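Local coordinates for protein (R)-S-adenosyl-L-methionine hydrolase (Thermus thermophilus, PDB 2CW5) that catalyses the hydrolysis of S-adenosyl-L-methionine to adenosine and L-methionine, and lacks chlorinase and fluorinase activity, at residues V34-A39 with Y50-A55; D44-A49 with L166-T171; G176-F181 with G185-T190; L231-N236 with E242-K247. All blocks are in the same frame, centred on the assembly; numbering follows the deposited sequence.

Interaction 1. Residues V34-A39 with Y50-A55; sequences VDLAHA and YALFEA
Leu36 carries the touch between strand 34-37 and helix 45-55, dividing its two methyl branches between two residues of the helix. The apolar part is compact: Leu36 CD1 meets Leu52 CD2 at 3.8 Å, methyl against methyl, while Leu36 CD2 rests 4.0 Å from Ala55 CB. The two leucine side chains cross at about a right angle, so they meet at their branch ends and not along their lengths. Leu52 does not set out straight toward the strand; with CG beside the backbone N and anti to the carbonyl carbon (chi1 -67°), its CD2 is nevertheless brought over to Leu36. Ala55, three residues further along the helix, needs no such detour, because its CB already faces the strand. All three residues are buried, and no hydrogen bond joins the two segments. Ala18 of a neighbouring subunit also packs against Leu36.

The polar interactions run within the strand segment. His38 NE2 donates to Asp35 OD1 at 2.6 Å; the oxygen lies almost in the imidazole plane, yet the donor comes from above the carboxylate plane, 69° out of it. Ser8 OG bonds His38 ND1, so both ring nitrogens are engaged and the imidazole is hindered from turning; Lys21 forms a salt bridge with Asp35 OD2.

In the fold this is one step of a beta-alpha-beta crossover. The chain leaves strand 34-37, the outermost strand of the mixed sheet within this chain, and helix 45-55 leads to strand 64-68 beyond strand 4-8. Leu52 also packs on Leu7 of strand 4-8 and on Val65 and Ala67 of strand 64-68.

Interaction 2. Residues D44-A49 with L166-T171; sequences DLRRAA and LPLALT
The guanidinium of Arg46 has one face covered by Leu168, whose CD2 sits 3.2 Å above the plane, displaced toward the rim on the side of Arg46 NH1, the nearest atom at 3.4 Å. The contact sets an N-capped helix, with Asp44 as the N-cap, against the linker 166-171, which follows strand 157-158, leads to strand 175-181 and is kinked by an inverse gamma turn centred on Pro167. The N-H groups of Arg46 are used by strand 175-181: NH2 forms a salt bridge with Glu177 and bonds the carbonyl of Val178, and NE bonds that of Leu179. A methyl lid over one face and several acceptors for the N-H groups together hold the group against rotation.

Arg46 reaches the linker because its chain bends at chi3 (73°), and it and Leu168 cross obliquely. Alongside, Leu166 points its CD1 at the first turn of the helix, 4.2 Å from Leu45 CB, with the aliphatic part of Arg46 nearby. Leu168 packs on Leu179 as well, which ties the linker to strand 175-181. At the start of the helix, Asp44 OD1 accepts from Arg47 N at 3.1 Å, the N-H coming from above the carboxylate plane.

Interaction 3. Residues G176-F181 with G185-T190; sequences GEVLTF and GNAITT
Leu179 and Thr180 both donate their backbone N-H to the carbonyl of Ile188, and this double grip is the tight centre of the contact. Leu179 N stands 2.6 Å from Ile188 O and in the carbonyl plane; Thr180 N is further from Ile188 O, at 3.3 Å, and tilted 20° from that plane. Ile188 N answers with a bond to Thr180 O of 2.7 Å. Thr180 and Ile188 lie side by side and point the same way, and both pack against Tyr50 of helix 45-55. On the other face, Phe181 CE1 approaches Ala187 CB to 3.5 Å, obliquely to the ring. Buried Thr190 belongs to the tight part too and holds Glu177: OG1, placed between the backbone N and the carbonyl carbon (chi1 55°), accepts from Glu177 N at 2.9 Å, while Thr190 N returns a bond to Glu177 O. Thr190 CG2 lies 3.8 Å from Glu177 CG. An alanine here removes OG1 and CG2, which would probably leave Glu177 N without this acceptor and open a gap beside Glu177 CG, though the bond from Thr190 N could remain.

The more open margins contrast with this. Glu177 is partly exposed and sends its carboxylate away to Arg46. Asn186, also partly exposed, turns its side chain away from strand 175-181 and gives its amide N-H to Asp182.

The whole is a beta hairpin with a classic beta bulge, the register shifting by one residue between Val178 and Thr180. It belongs to the antiparallel sheet of the C-terminal domain and carries Asn186, which by similarity binds S-adenosyl-L-methionine and adenosine.

Interaction 4. Residues L231-N236 with E242-K247; sequences LEVAVN and EALGLK
Val233 and Val235 turn the same side of strand 231-235 toward the end of helix 240-243, and each meets a different residue there. Val233 and Leu244 cross at a slant, so that a single pair of methyls does the touching: Val233 CG1, anti to the backbone N (chi1 172°), lies 4.1 Å from Leu244 CD1. Two residues on, the other valine uses its other methyl. Val235 CG2, anti to the carbonyl carbon and beside the backbone N, comes within 4.1 Å of Ala243 CB and also skirts the branch point of Leu244, with CG2 to CG at 4.5 Å. Leu244 therefore leans across both valines, whereas Ala243, itself exposed, touches Val235 with its methyl.

The helix ends in a Schellman motif, which redirects the chain just after these contacts. Gly245, with positive phi, is the C-prime residue; Gly245 N bonds Glu242 O at 3.1 Å, and Leu246 N reaches back to a carbonyl one residue before Glu242. The turn points Leu246 again toward the strand, where it packs on Ala187 of the adjacent strand, while Leu244 also covers Pro221. By similarity, Val235 binds S-adenosyl-L-methionine and adenosine. Glu232, which by similarity binds S-adenosyl-L-methionine, packs against Ile188, and its OE1 has a weak hydrogen bond with Tyr224 OH.

Helix 45-55 links interactions 1, 2 and 3: the first two share it, and interaction 3 packs against it from the C-terminal sheet. Arg46 NH2 forms a 2.5 Å salt bridge with Glu177 OE2, joining interactions 2 and 3, and Tyr50 CZ rests 3.8 Å from Ile188 CG2 where interactions 1 and 3 meet. Strands 187-189 and 231-235 are sheet neighbours, bonded from Ala187 N to Val233 O at 2.9 Å, so interactions 3 and 4 lie only about 8 Å apart between centres. Those two contacts carry Asn186, Glu232 and Val235, ligand-binding by similarity, while in interaction 2 the side chain of Leu45 is about 6 Å from that of Asp70, by similarity important for activity.

Interaction 1. Residues V34-A39 with Y50-A55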
loop_
_atom_site.group_PDB
_atom_site.type_symbol
_atom_site.label_atom_id
_atom_site.label_comp_id
_atom_site.label_asym_id
_atom_site.label_seq_id
_atom_site.Cartn_x
_atom_site.Cartn_y
_atom_site.Cartn_z
ATOM N N VAL C 34 -13.771 -1.416 1.050
ATOM C CA VAL C 34 -12.926 -0.888 2.106
ATOM C C VAL C 34 -11.833 -1.885 2.472
ATOM O O VAL C 34 -12.118 -3.023 2.855
ATOM C CB VAL C 34 -13.759 -0.577 3.359
ATOM C CG1 VAL C 34 -12.881 0.081 4.419
ATOM C CG2 VAL C 34 -14.931 0.334 2.985
ATOM N N ASP C 35 -10.580 -1.462 2.351
ATOM C CA ASP C 35 -9.478 -2.347 2.688
ATOM C C ASP C 35 -9.332 -2.485 4.197
ATOM O O ASP C 35 -9.546 -1.528 4.952
ATOM C CB ASP C 35 -8.157 -1.836 2.108
ATOM C CG ASP C 35 -8.118 -1.897 0.592
ATOM O OD1 ASP C 35 -8.584 -2.902 0.021
ATOM O OD2 ASP C 35 -7.601 -0.942 -0.027
ATOM N N LEU C 36 -8.999 -3.694 4.628
ATOM C CA LEU C 36 -8.755 -3.965 6.034
ATOM C C LEU C 36 -7.235 -3.970 6.172
ATOM O O LEU C 36 -6.665 -3.186 6.928
ATOM C CB LEU C 36 -9.326 -5.330 6.436
ATOM C CG LEU C 36 -10.852 -5.424 6.519
ATOM C CD1 LEU C 36 -11.271 -6.855 6.854
ATOM C CD2 LEU C 36 -11.360 -4.472 7.591
ATOM N N ALA C 37 -6.586 -4.850 5.413
ATOM C CA ALA C 37 -5.129 -4.969 5.432
ATOM C C ALA C 37 -4.658 -5.787 4.228
ATOM O O ALA C 37 -5.343 -6.719 3.805
ATOM C CB ALA C 37 -4.677 -5.636 6.735
ATOM N N HIS C 38 -3.496 -5.437 3.680
ATOM C CA HIS C 38 -2.948 -6.141 2.524
ATOM C C HIS C 38 -1.448 -6.402 2.634
ATOM O O HIS C 38 -0.894 -7.208 1.885
ATOM C CB HIS C 38 -3.238 -5.357 1.231
ATOM C CG HIS C 38 -4.691 -5.309 0.870
ATOM N ND1 HIS C 38 -5.431 -6.445 0.620
ATOM C CD2 HIS C 38 -5.555 -4.270 0.783
ATOM C CE1 HIS C 38 -6.689 -6.109 0.399
ATOM N NE2 HIS C 38 -6.792 -4.794 0.494
ATOM N N ALA C 39 -0.791 -5.717 3.563
ATOM C CA ALA C 39 0.646 -5.887 3.752
ATOM C C ALA C 39 0.944 -6.891 4.864
ATOM O O ALA C 39 1.892 -6.718 5.621
ATOM C CB ALA C 39 1.298 -4.536 4.071
ATOM N N TYR C 50 -6.299 -12.869 13.299
ATOM C CA TYR C 50 -6.405 -11.851 14.342
ATOM C C TYR C 50 -6.880 -10.515 13.775
ATOM O O TYR C 50 -7.725 -9.848 14.377
ATOM C CB TYR C 50 -5.067 -11.661 15.071
ATOM C CG TYR C 50 -5.151 -10.628 16.180
ATOM C CD1 TYR C 50 -6.021 -10.809 17.259
ATOM C CD2 TYR C 50 -4.407 -9.448 16.125
ATOM C CE1 TYR C 50 -6.150 -9.843 18.250
ATOM C CE2 TYR C 50 -4.530 -8.468 17.121
ATOM C CZ TYR C 50 -5.406 -8.676 18.176
ATOM O OH TYR C 50 -5.551 -7.721 19.158
ATOM N N ALA C 51 -6.346 -10.123 12.618
ATOM C CA ALA C 51 -6.740 -8.862 11.993
ATOM C C ALA C 51 -8.255 -8.810 11.761
ATOM O O ALA C 51 -8.884 -7.775 11.967
ATOM C CB ALA C 51 -5.999 -8.669 10.670
ATOM N N LEU C 52 -8.833 -9.925 11.320
ATOM C CA LEU C 52 -10.272 -9.988 11.089
ATOM C C LEU C 52 -11.013 -9.852 12.418
ATOM O O LEU C 52 -11.992 -9.122 12.523
ATOM C CB LEU C 52 -10.643 -11.312 10.412
ATOM C CG LEU C 52 -10.122 -11.474 8.976
ATOM C CD1 LEU C 52 -10.395 -12.896 8.483
ATOM C CD2 LEU C 52 -10.798 -10.455 8.065
ATOM N N PHE C 53 -10.527 -10.565 13.430
ATOM C CA PHE C 53 -11.099 -10.540 14.775
ATOM C C PHE C 53 -11.138 -9.104 15.303
ATOM O O PHE C 53 -12.125 -8.658 15.890
ATOM C CB PHE C 53 -10.223 -11.404 15.685
ATOM C CG PHE C 53 -10.652 -11.427 17.118
ATOM C CD1 PHE C 53 -11.721 -12.222 17.529
ATOM C CD2 PHE C 53 -9.957 -10.688 18.073
ATOM C CE1 PHE C 53 -12.085 -12.284 18.873
ATOM C CE2 PHE C 53 -10.315 -10.743 19.425
ATOM C CZ PHE C 53 -11.381 -11.544 19.823
ATOM N N GLU C 54 -10.044 -8.393 15.071
ATOM C CA GLU C 54 -9.874 -7.020 15.511
ATOM C C GLU C 54 -10.880 -6.023 14.921
ATOM O O GLU C 54 -11.394 -5.157 15.628
ATOM C CB GLU C 54 -8.440 -6.592 15.180
ATOM C CG GLU C 54 -8.036 -5.207 15.608
ATOM C CD GLU C 54 -6.529 -5.100 15.812
ATOM O OE1 GLU C 54 -5.768 -5.518 14.913
ATOM O OE2 GLU C 54 -6.106 -4.603 16.876
ATOM N N ALA C 55 -11.186 -6.167 13.637
ATOM C CA ALA C 55 -12.087 -5.234 12.969
ATOM C C ALA C 55 -13.554 -5.620 12.828
ATOM O O ALA C 55 -14.421 -4.744 12.750
ATOM C CB ALA C 55 -11.523 -4.900 11.591
#

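Interaction 2. Residues D44-A49 with L166-T171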
loop_
_atom_site.group_PDB
_atom_site.type_symbol
_atom_site.label_atom_id
_atom_site.label_comp_id
_atom_site.label_asym_id
_atom_site.label_seq_id
_atom_site.Cartn_x
_atom_site.Cartn_y
_atom_site.Cartn_z
ATOM N N ASP C 44 0.663 -16.115 6.421
ATOM C CA ASP C 44 0.521 -16.055 7.880
ATOM C C ASP C 44 -0.958 -16.012 8.273
ATOM O O ASP C 44 -1.542 -14.935 8.417
ATOM C CB ASP C 44 1.229 -14.815 8.432
ATOM C CG ASP C 44 1.441 -14.876 9.940
ATOM O OD1 ASP C 44 0.659 -15.550 10.645
ATOM O OD2 ASP C 44 2.390 -14.231 10.427
ATOM N N LEU C 45 -1.550 -17.187 8.465
ATOM C CA LEU C 45 -2.964 -17.290 8.820
ATOM C C LEU C 45 -3.336 -16.766 10.203
ATOM O O LEU C 45 -4.414 -16.203 10.382
ATOM C CB LEU C 45 -3.431 -18.744 8.698
ATOM C CG LEU C 45 -3.341 -19.356 7.299
ATOM C CD1 LEU C 45 -3.814 -20.802 7.348
ATOM C CD2 LEU C 45 -4.188 -18.546 6.326
ATOM N N ARG C 46 -2.462 -16.955 11.183
ATOM C CA ARG C 46 -2.762 -16.498 12.536
ATOM C C ARG C 46 -2.814 -14.977 12.597
ATOM O O ARG C 46 -3.663 -14.410 13.267
ATOM C CB ARG C 46 -1.720 -17.044 13.515
ATOM C CG ARG C 46 -1.734 -18.569 13.607
ATOM C CD ARG C 46 -0.487 -19.088 14.301
ATOM N NE ARG C 46 -0.487 -18.852 15.743
ATOM C CZ ARG C 46 -0.902 -19.734 16.646
ATOM N NH1 ARG C 46 -1.359 -20.918 16.259
ATOM N NH2 ARG C 46 -0.835 -19.445 17.939
ATOM N N ARG C 47 -1.904 -14.326 11.881
ATOM C CA ARG C 47 -1.852 -12.873 11.836
ATOM C C ARG C 47 -3.123 -12.369 11.171
ATOM O O ARG C 47 -3.770 -11.427 11.650
ATOM C CB ARG C 47 -0.623 -12.429 11.031
ATOM C CG ARG C 47 -0.536 -10.937 10.744
ATOM C CD ARG C 47 -0.323 -10.108 11.993
ATOM N NE ARG C 47 -0.203 -8.689 11.662
ATOM C CZ ARG C 47 0.907 -8.116 11.203
ATOM N NH1 ARG C 47 2.009 -8.837 11.028
ATOM N NH2 ARG C 47 0.907 -6.825 10.895
ATOM N N ALA C 48 -3.492 -13.018 10.072
ATOM C CA ALA C 48 -4.687 -12.635 9.329
ATOM C C ALA C 48 -5.957 -12.911 10.120
ATOM O O ALA C 48 -6.896 -12.108 10.095
ATOM C CB ALA C 48 -4.727 -13.369 7.985
ATOM N N ALA C 49 -5.995 -14.044 10.823
ATOM C CA ALA C 49 -7.171 -14.388 11.627
ATOM C C ALA C 49 -7.388 -13.318 12.687
ATOM O O ALA C 49 -8.521 -12.911 12.953
ATOM C CB ALA C 49 -6.979 -15.746 12.310
ATOM N N LEU C 166 -8.663 -23.192 12.917
ATOM C CA LEU C 166 -7.316 -23.326 13.451
ATOM C C LEU C 166 -7.472 -23.650 14.933
ATOM O O LEU C 166 -8.498 -23.322 15.533
ATOM C CB LEU C 166 -6.538 -22.018 13.303
ATOM C CG LEU C 166 -6.311 -21.462 11.896
ATOM C CD1 LEU C 166 -5.607 -20.128 12.005
ATOM C CD2 LEU C 166 -5.489 -22.436 11.067
ATOM N N PRO C 167 -6.463 -24.302 15.539
ATOM C CA PRO C 167 -6.487 -24.669 16.960
ATOM C C PRO C 167 -6.186 -23.472 17.871
ATOM O O PRO C 167 -5.196 -23.467 18.611
ATOM C CB PRO C 167 -5.411 -25.752 17.045
ATOM C CG PRO C 167 -4.401 -25.272 16.057
ATOM C CD PRO C 167 -5.266 -24.858 14.877
ATOM N N LEU C 168 -7.044 -22.459 17.811
ATOM C CA LEU C 168 -6.867 -21.257 18.618
ATOM C C LEU C 168 -7.968 -21.152 19.663
ATOM O O LEU C 168 -9.150 -21.106 19.330
ATOM C CB LEU C 168 -6.899 -20.016 17.723
ATOM C CG LEU C 168 -5.941 -20.020 16.529
ATOM C CD1 LEU C 168 -6.213 -18.804 15.649
ATOM C CD2 LEU C 168 -4.506 -20.022 17.027
ATOM N N ALA C 169 -7.581 -21.117 20.930
ATOM C CA ALA C 169 -8.562 -21.018 21.998
ATOM C C ALA C 169 -8.265 -19.828 22.895
ATOM O O ALA C 169 -7.189 -19.742 23.487
ATOM C CB ALA C 169 -8.564 -22.300 22.820
ATOM N N LEU C 170 -9.209 -18.900 22.984
ATOM C CA LEU C 170 -9.024 -17.747 23.859
ATOM C C LEU C 170 -9.413 -18.256 25.238
ATOM O O LEU C 170 -10.328 -19.072 25.367
ATOM C CB LEU C 170 -9.932 -16.593 23.426
ATOM C CG LEU C 170 -9.787 -16.229 21.946
ATOM C CD1 LEU C 170 -10.692 -15.048 21.626
ATOM C CD2 LEU C 170 -8.318 -15.898 21.629
ATOM N N THR C 171 -8.729 -17.793 26.276
ATOM C CA THR C 171 -9.039 -18.288 27.612
ATOM C C THR C 171 -8.641 -17.340 28.727
ATOM O O THR C 171 -7.747 -16.511 28.566
ATOM C CB THR C 171 -8.349 -19.661 27.849
ATOM O OG1 THR C 171 -8.339 -19.970 29.247
ATOM C CG2 THR C 171 -6.919 -19.634 27.337
#

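Interaction 3. Residues G176-F181 with G185-T190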
loop_
_atom_site.group_PDB
_atom_site.type_symbol
_atom_site.label_atom_id
_atom_site.label_comp_id
_atom_site.label_asym_id
_atom_site.label_seq_id
_atom_site.Cartn_x
_atom_site.Cartn_y
_atom_site.Cartn_z
ATOM N N GLY C 176 -1.977 -19.841 28.338
ATOM C CA GLY C 176 -2.394 -19.439 27.007
ATOM C C GLY C 176 -1.192 -19.589 26.098
ATOM O O GLY C 176 -0.238 -20.285 26.450
ATOM N N GLU C 177 -1.212 -18.947 24.936
ATOM C CA GLU C 177 -0.069 -19.046 24.035
ATOM C C GLU C 177 0.058 -17.774 23.212
ATOM O O GLU C 177 -0.863 -16.961 23.171
ATOM C CB GLU C 177 -0.238 -20.236 23.083
ATOM C CG GLU C 177 -1.298 -20.002 22.007
ATOM C CD GLU C 177 -1.372 -21.124 20.988
ATOM O OE1 GLU C 177 -2.037 -22.143 21.257
ATOM O OE2 GLU C 177 -0.751 -20.987 19.915
ATOM N N VAL C 178 1.209 -17.591 22.572
ATOM C CA VAL C 178 1.389 -16.430 21.721
ATOM C C VAL C 178 0.604 -16.723 20.446
ATOM O O VAL C 178 0.863 -17.721 19.762
ATOM C CB VAL C 178 2.877 -16.199 21.362
ATOM C CG1 VAL C 178 2.989 -15.056 20.366
ATOM C CG2 VAL C 178 3.675 -15.868 22.625
ATOM N N LEU C 179 -0.367 -15.868 20.141
ATOM C CA LEU C 179 -1.201 -16.040 18.955
ATOM C C LEU C 179 -0.485 -15.584 17.691
ATOM O O LEU C 179 -0.398 -16.323 16.704
ATOM C CB LEU C 179 -2.506 -15.246 19.105
ATOM C CG LEU C 179 -3.441 -15.204 17.884
ATOM C CD1 LEU C 179 -3.938 -16.603 17.557
ATOM C CD2 LEU C 179 -4.625 -14.286 18.177
ATOM N N THR C 180 0.028 -14.361 17.732
ATOM C CA THR C 180 0.718 -13.772 16.593
ATOM C C THR C 180 1.413 -12.499 17.086
ATOM O O THR C 180 1.466 -12.258 18.287
ATOM C CB THR C 180 -0.304 -13.429 15.472
ATOM O OG1 THR C 180 0.380 -12.917 14.323
ATOM C CG2 THR C 180 -1.315 -12.392 15.967
ATOM N N PHE C 181 1.954 -11.703 16.163
ATOM C CA PHE C 181 2.633 -10.450 16.512
ATOM C C PHE C 181 2.071 -9.327 15.647
ATOM O O PHE C 181 1.553 -9.585 14.564
ATOM C CB PHE C 181 4.137 -10.560 16.231
ATOM C CG PHE C 181 4.825 -11.634 17.013
ATOM C CD1 PHE C 181 5.219 -11.414 18.328
ATOM C CD2 PHE C 181 5.056 -12.884 16.442
ATOM C CE1 PHE C 181 5.832 -12.421 19.065
ATOM C CE2 PHE C 181 5.667 -13.895 17.171
ATOM C CZ PHE C 181 6.057 -13.666 18.486
ATOM N N GLY C 185 6.083 -5.774 16.387
ATOM C CA GLY C 185 6.727 -6.863 17.090
ATOM C C GLY C 185 6.070 -7.172 18.421
ATOM O O GLY C 185 6.583 -7.987 19.186
ATOM N N ASN C 186 4.946 -6.516 18.706
ATOM C CA ASN C 186 4.218 -6.765 19.946
ATOM C C ASN C 186 3.639 -8.168 19.819
ATOM O O ASN C 186 3.185 -8.560 18.748
ATOM C CB ASN C 186 3.051 -5.780 20.129
ATOM C CG ASN C 186 3.504 -4.345 20.306
ATOM O OD1 ASN C 186 4.452 -4.069 21.039
ATOM N ND2 ASN C 186 2.814 -3.419 19.648
ATOM N N ALA C 187 3.645 -8.918 20.908
ATOM C CA ALA C 187 3.104 -10.269 20.878
ATOM C C ALA C 187 1.654 -10.279 21.358
ATOM O O ALA C 187 1.339 -9.750 22.425
ATOM C CB ALA C 187 3.948 -11.181 21.745
ATOM N N ILE C 188 0.776 -10.867 20.553
ATOM C CA ILE C 188 -0.635 -10.981 20.902
ATOM C C ILE C 188 -0.808 -12.388 21.466
ATOM O O ILE C 188 -0.395 -13.360 20.831
ATOM C CB ILE C 188 -1.543 -10.849 19.654
ATOM C CG1 ILE C 188 -1.192 -9.580 18.872
ATOM C CG2 ILE C 188 -3.004 -10.859 20.079
ATOM C CD1 ILE C 188 -1.393 -8.282 19.642
ATOM N N THR C 189 -1.408 -12.506 22.648
ATOM C CA THR C 189 -1.606 -13.816 23.252
ATOM C C THR C 189 -3.079 -14.193 23.219
ATOM O O THR C 189 -3.926 -13.388 22.824
ATOM C CB THR C 189 -1.127 -13.859 24.721
ATOM O OG1 THR C 189 -2.090 -13.213 25.560
ATOM C CG2 THR C 189 0.230 -13.155 24.862
ATOM N N THR C 190 -3.371 -15.421 23.628
ATOM C CA THR C 190 -4.737 -15.929 23.650
ATOM C C THR C 190 -5.403 -15.684 25.006
ATOM O O THR C 190 -6.542 -16.098 25.229
ATOM C CB THR C 190 -4.762 -17.448 23.355
ATOM O OG1 THR C 190 -3.898 -18.126 24.280
ATOM C CG2 THR C 190 -4.297 -17.727 21.934
#

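Interaction 4. Residues L231-N236 with E242-K247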
loop_
_atom_site.group_PDB
_atom_site.type_symbol
_atom_site.label_atom_id
_atom_site.label_comp_id
_atom_site.label_asym_id
_atom_site.label_seq_id
_atom_site.Cartn_x
_atom_site.Cartn_y
_atom_site.Cartn_z
ATOM N N LEU C 231 -4.504 -10.232 26.013
ATOM C CA LEU C 231 -3.285 -9.787 26.680
ATOM C C LEU C 231 -2.176 -9.659 25.643
ATOM O O LEU C 231 -2.032 -10.507 24.763
ATOM C CB LEU C 231 -2.871 -10.776 27.782
ATOM C CG LEU C 231 -1.626 -10.410 28.609
ATOM C CD1 LEU C 231 -1.665 -11.112 29.956
ATOM C CD2 LEU C 231 -0.365 -10.783 27.851
ATOM N N GLU C 232 -1.403 -8.584 25.745
ATOM C CA GLU C 232 -0.309 -8.344 24.818
ATOM C C GLU C 232 0.989 -8.099 25.576
ATOM O O GLU C 232 0.969 -7.717 26.745
ATOM C CB GLU C 232 -0.629 -7.132 23.934
ATOM C CG GLU C 232 -1.692 -7.396 22.871
ATOM C CD GLU C 232 -2.067 -6.151 22.077
ATOM O OE1 GLU C 232 -1.173 -5.329 21.783
ATOM O OE2 GLU C 232 -3.257 -6.005 21.729
ATOM N N VAL C 233 2.110 -8.340 24.900
ATOM C CA VAL C 233 3.440 -8.133 25.470
ATOM C C VAL C 233 4.221 -7.236 24.519
ATOM O O VAL C 233 4.454 -7.597 23.363
ATOM C CB VAL C 233 4.210 -9.461 25.630
ATOM C CG1 VAL C 233 5.658 -9.181 26.044
ATOM C CG2 VAL C 233 3.532 -10.330 26.676
ATOM N N ALA C 234 4.626 -6.065 25.001
ATOM C CA ALA C 234 5.365 -5.131 24.164
ATOM C C ALA C 234 6.659 -4.643 24.798
ATOM O O ALA C 234 6.887 -4.806 25.996
ATOM C CB ALA C 234 4.481 -3.935 23.818
ATOM N N VAL C 235 7.508 -4.052 23.967
ATOM C CA VAL C 235 8.773 -3.493 24.415
ATOM C C VAL C 235 8.734 -2.029 24.013
ATOM O O VAL C 235 8.511 -1.709 22.844
ATOM C CB VAL C 235 9.981 -4.171 23.725
ATOM C CG1 VAL C 235 11.246 -3.362 23.973
ATOM C CG2 VAL C 235 10.160 -5.586 24.258
ATOM N N ASN C 236 8.935 -1.145 24.983
ATOM C CA ASN C 236 8.921 0.288 24.719
ATOM C C ASN C 236 9.903 0.603 23.594
ATOM O O ASN C 236 11.079 0.248 23.670
ATOM C CB ASN C 236 9.314 1.057 25.982
ATOM C CG ASN C 236 8.931 2.522 25.916
ATOM O OD1 ASN C 236 9.256 3.219 24.956
ATOM N ND2 ASN C 236 8.236 2.996 26.944
ATOM N N GLU C 242 11.619 -9.469 18.675
ATOM C CA GLU C 242 13.073 -9.444 18.533
ATOM C C GLU C 242 13.789 -9.481 19.878
ATOM O O GLU C 242 14.526 -10.420 20.177
ATOM C CB GLU C 242 13.515 -8.182 17.785
ATOM C CG GLU C 242 12.934 -8.007 16.392
ATOM C CD GLU C 242 13.510 -6.789 15.681
ATOM O OE1 GLU C 242 14.739 -6.762 15.448
ATOM O OE2 GLU C 242 12.741 -5.857 15.358
ATOM N N ALA C 243 13.566 -8.447 20.680
ATOM C CA ALA C 243 14.196 -8.321 21.990
ATOM C C ALA C 243 14.049 -9.547 22.891
ATOM O O ALA C 243 15.001 -9.932 23.574
ATOM C CB ALA C 243 13.658 -7.086 22.702
ATOM N N LEU C 244 12.867 -10.160 22.895
ATOM C CA LEU C 244 12.630 -11.325 23.741
ATOM C C LEU C 244 12.685 -12.657 22.994
ATOM O O LEU C 244 12.471 -13.714 23.588
ATOM C CB LEU C 244 11.278 -11.190 24.446
ATOM C CG LEU C 244 11.036 -9.865 25.174
ATOM C CD1 LEU C 244 9.705 -9.926 25.904
ATOM C CD2 LEU C 244 12.167 -9.589 26.152
ATOM N N GLY C 245 12.974 -12.602 21.698
ATOM C CA GLY C 245 13.055 -13.814 20.900
ATOM C C GLY C 245 11.801 -14.666 20.956
ATOM O O GLY C 245 11.878 -15.893 21.011
ATOM N N LEU C 246 10.641 -14.020 20.932
ATOM C CA LEU C 246 9.368 -14.735 21.000
ATOM C C LEU C 246 8.970 -15.386 19.682
ATOM O O LEU C 246 9.414 -14.976 18.609
ATOM C CB LEU C 246 8.254 -13.784 21.443
ATOM C CG LEU C 246 8.498 -13.032 22.754
ATOM C CD1 LEU C 246 7.317 -12.120 23.047
ATOM C CD2 LEU C 246 8.706 -14.024 23.887
ATOM N N LYS C 247 8.124 -16.405 19.777
ATOM C CA LYS C 247 7.630 -17.117 18.608
ATOM C C LYS C 247 6.186 -17.554 18.836
ATOM O O LYS C 247 5.777 -17.795 19.972
ATOM C CB LYS C 247 8.510 -18.337 18.315
ATOM C CG LYS C 247 9.915 -17.975 17.858
ATOM C CD LYS C 247 10.648 -19.173 17.274
ATOM C CE LYS C 247 11.950 -18.746 16.599
ATOM N NZ LYS C 247 12.910 -18.125 17.557
#